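Local structure of VWFA domain-containing protein (Bacteroides thetaiotaomicron, 3IBS) at residues 18-23 with 32-37. The protein is of unknown function but carries a magnesium-binding von Willebrand factor type A domain and is probably anchored in the cell membrane. Numbering follows the deposited sequence.
Sequences LDISNS and SRLEKA. With MG (magnesium ion), chain I.
The MIDAS (metal ion-dependent adhesion site) loop of a von Willebrand factor type A domain leaves strand 13-19 here and lies against the first turn of helix 33-46, where Leu18 meets Leu34 and Ala37 and Ser23 meets Arg33. Leu18 CD2 sits 3.7 Å from Leu34 CD1, the two side chains crossing at about a right angle, while the other branch of Leu18, CD1, rests 3.7 Å from Ala37 CB. Leu34 holds its CG anti to the backbone N (chi1 -179°), which sends Leu34 CD1 toward the strand end, where it meets Leu18 CD2 and Ile20 CG2; the Ile20 and Leu34 side chains lie side by side, pointing the same way. An alanine in place of Leu18 would probably open a gap between strand and helix, with Leu34 CD1 left mainly to Ile20 and Ala37 CB losing its contact with the leucine branch. The contact lies at the strand-to-helix turn of the beta-alpha-beta unit of strand 13-19, helix 33-46 and strand 52-58 in the Rossmann-like domain, and the Asp-Ile-Ser-Asn-Ser run is its DxSxS signature. Ser21 OG and Ser23 OG bind the magnesium ion, Ser21 OG at 2.2 Å, and four waters complete six ligands. Asp19 acts from the second shell: its OD2 accepts from a metal-bound water and also pairs with Thr119 OG1, while OD1 takes two bonds from Ser21, one from the backbone N in an Asx turn and one from OG at 2.7 Å through the syn lone pair, fixing the rotation of the metal-bound hydroxyl. Arg33 runs extended from CG to NE, passing its CD 3.6 Å from Ser23 O; NH2 has a salt bridge to Asp28, and NH1 one to Asp120, which also hydrogen-bonds Ser23 OG and so links the guanidinium to the metal site. One residue before Arg33, Ser32 N-caps the helix, its OG accepting from Glu35 N at 3.0 Å.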
loop_
_atom_site.group_PDB
_atom_site.type_symbol
_atom_site.label_atom_id
_atom_site.label_comp_id
_atom_site.label_asym_id
_atom_site.label_seq_id
_atom_site.Cartn_x
_atom_site.Cartn_y
_atom_site.Cartn_z
ATOM N N LEU A 18 17.118 18.021 -1.838
ATOM C CA LEU A 18 16.056 17.056 -2.092
ATOM C C LEU A 18 16.292 15.754 -1.314
ATOM O O LEU A 18 17.313 15.087 -1.474
ATOM C CB LEU A 18 15.960 16.784 -3.598
ATOM C CG LEU A 18 15.014 15.680 -4.094
ATOM C CD1 LEU A 18 13.544 15.959 -3.682
ATOM C CD2 LEU A 18 15.147 15.546 -5.634
ATOM N N ASP A 19 15.306 15.393 -0.509
ATOM C CA ASP A 19 15.247 14.106 0.174
ATOM C C ASP A 19 15.114 13.004 -0.871
ATOM O O ASP A 19 14.158 13.005 -1.648
ATOM C CB ASP A 19 14.017 14.103 1.112
ATOM C CG ASP A 19 14.008 12.927 2.092
ATOM O OD1 ASP A 19 14.505 11.834 1.732
ATOM O OD2 ASP A 19 13.489 13.092 3.232
ATOM N N ILE A 20 16.087 12.082 -0.912
ATOM C CA ILE A 20 16.002 10.897 -1.764
ATOM C C ILE A 20 16.022 9.573 -0.949
ATOM O O ILE A 20 16.363 8.503 -1.470
ATOM C CB ILE A 20 17.086 10.881 -2.879
ATOM C CG1 ILE A 20 18.512 10.753 -2.294
ATOM C CG2 ILE A 20 16.905 12.108 -3.810
ATOM C CD1 ILE A 20 19.597 10.231 -3.330
ATOM N N SER A 21 15.661 9.642 0.323
ATOM C CA SER A 21 15.510 8.415 1.122
ATOM C C SER A 21 14.336 7.559 0.589
ATOM O O SER A 21 13.517 8.051 -0.203
ATOM C CB SER A 21 15.307 8.743 2.598
ATOM O OG SER A 21 14.065 9.372 2.817
ATOM N N ASN A 22 14.285 6.292 1.022
ATOM C CA ASN A 22 13.294 5.308 0.559
ATOM C C ASN A 22 11.853 5.762 0.709
ATOM O O ASN A 22 11.012 5.454 -0.132
ATOM C CB ASN A 22 13.487 3.961 1.301
ATOM C CG ASN A 22 14.814 3.305 0.965
ATOM O OD1 ASN A 22 15.332 3.482 -0.139
ATOM N ND2 ASN A 22 15.370 2.546 1.912
ATOM N N SER A 23 11.573 6.512 1.775
ATOM C CA SER A 23 10.211 6.986 2.019
ATOM C C SER A 23 9.675 7.880 0.868
ATOM O O SER A 23 8.461 8.021 0.694
ATOM C CB SER A 23 10.150 7.739 3.353
ATOM O OG SER A 23 11.078 8.818 3.322
ATOM N N SER A 32 4.973 9.745 -7.474
ATOM C CA SER A 32 5.527 9.375 -6.166
ATOM C C SER A 32 5.972 10.689 -5.534
ATOM O O SER A 32 5.966 11.713 -6.214
ATOM C CB SER A 32 6.747 8.449 -6.310
ATOM O OG SER A 32 7.848 9.112 -6.951
ATOM N N ARG A 33 6.354 10.664 -4.255
ATOM C CA ARG A 33 6.838 11.856 -3.586
ATOM C C ARG A 33 8.057 12.389 -4.333
ATOM O O ARG A 33 8.161 13.583 -4.581
ATOM C CB ARG A 33 7.194 11.569 -2.128
ATOM C CG ARG A 33 5.986 11.203 -1.254
ATOM C CD ARG A 33 6.403 10.966 0.166
ATOM N NE ARG A 33 5.278 10.467 0.963
ATOM C CZ ARG A 33 5.386 10.012 2.203
ATOM N NH1 ARG A 33 6.577 10.009 2.811
ATOM N NH2 ARG A 33 4.299 9.559 2.837
ATOM N N LEU A 34 8.978 11.497 -4.683
ATOM C CA LEU A 34 10.204 11.913 -5.347
ATOM C C LEU A 34 9.951 12.427 -6.768
ATOM O O LEU A 34 10.518 13.448 -7.175
ATOM C CB LEU A 34 11.213 10.755 -5.395
ATOM C CG LEU A 34 12.553 11.052 -6.054
ATOM C CD1 LEU A 34 13.221 12.343 -5.514
ATOM C CD2 LEU A 34 13.492 9.852 -5.909
ATOM N N GLU A 35 9.129 11.708 -7.523
ATOM C CA GLU A 35 8.919 12.066 -8.934
ATOM C C GLU A 35 8.112 13.373 -9.063
ATOM O O GLU A 35 8.378 14.192 -9.947
ATOM C CB GLU A 35 8.324 10.892 -9.720
ATOM C CG GLU A 35 8.547 10.949 -11.213
ATOM C CD GLU A 35 10.038 10.956 -11.613
ATOM O OE1 GLU A 35 10.321 11.486 -12.698
ATOM O OE2 GLU A 35 10.920 10.455 -10.856
ATOM N N LYS A 36 7.153 13.563 -8.162
ATOM C CA LYS A 36 6.445 14.836 -8.008
ATOM C C LYS A 36 7.422 15.962 -7.645
ATOM O O LYS A 36 7.356 17.056 -8.214
ATOM C CB LYS A 36 5.358 14.719 -6.936
ATOM C CG LYS A 36 4.653 16.066 -6.556
ATOM C CD LYS A 36 3.818 16.599 -7.714
ATOM C CE LYS A 36 3.097 17.905 -7.360
ATOM N NZ LYS A 36 2.026 18.205 -8.393
ATOM N N ALA A 37 8.340 15.707 -6.720
ATOM C CA ALA A 37 9.353 16.718 -6.406
ATOM C C ALA A 37 10.174 17.103 -7.642
ATOM O O ALA A 37 10.464 18.263 -7.859
ATOM C CB ALA A 37 10.279 16.218 -5.304
HETATM MG MG MG I . 12.768 9.040 4.511
HETATM O O HOH W 1 12.486 11.034 4.669
HETATM O O HOH W 2 13.046 6.999 4.269
HETATM O O HOH W 3 11.599 8.718 6.198
HETATM O O HOH W 4 14.513 9.062 5.682
#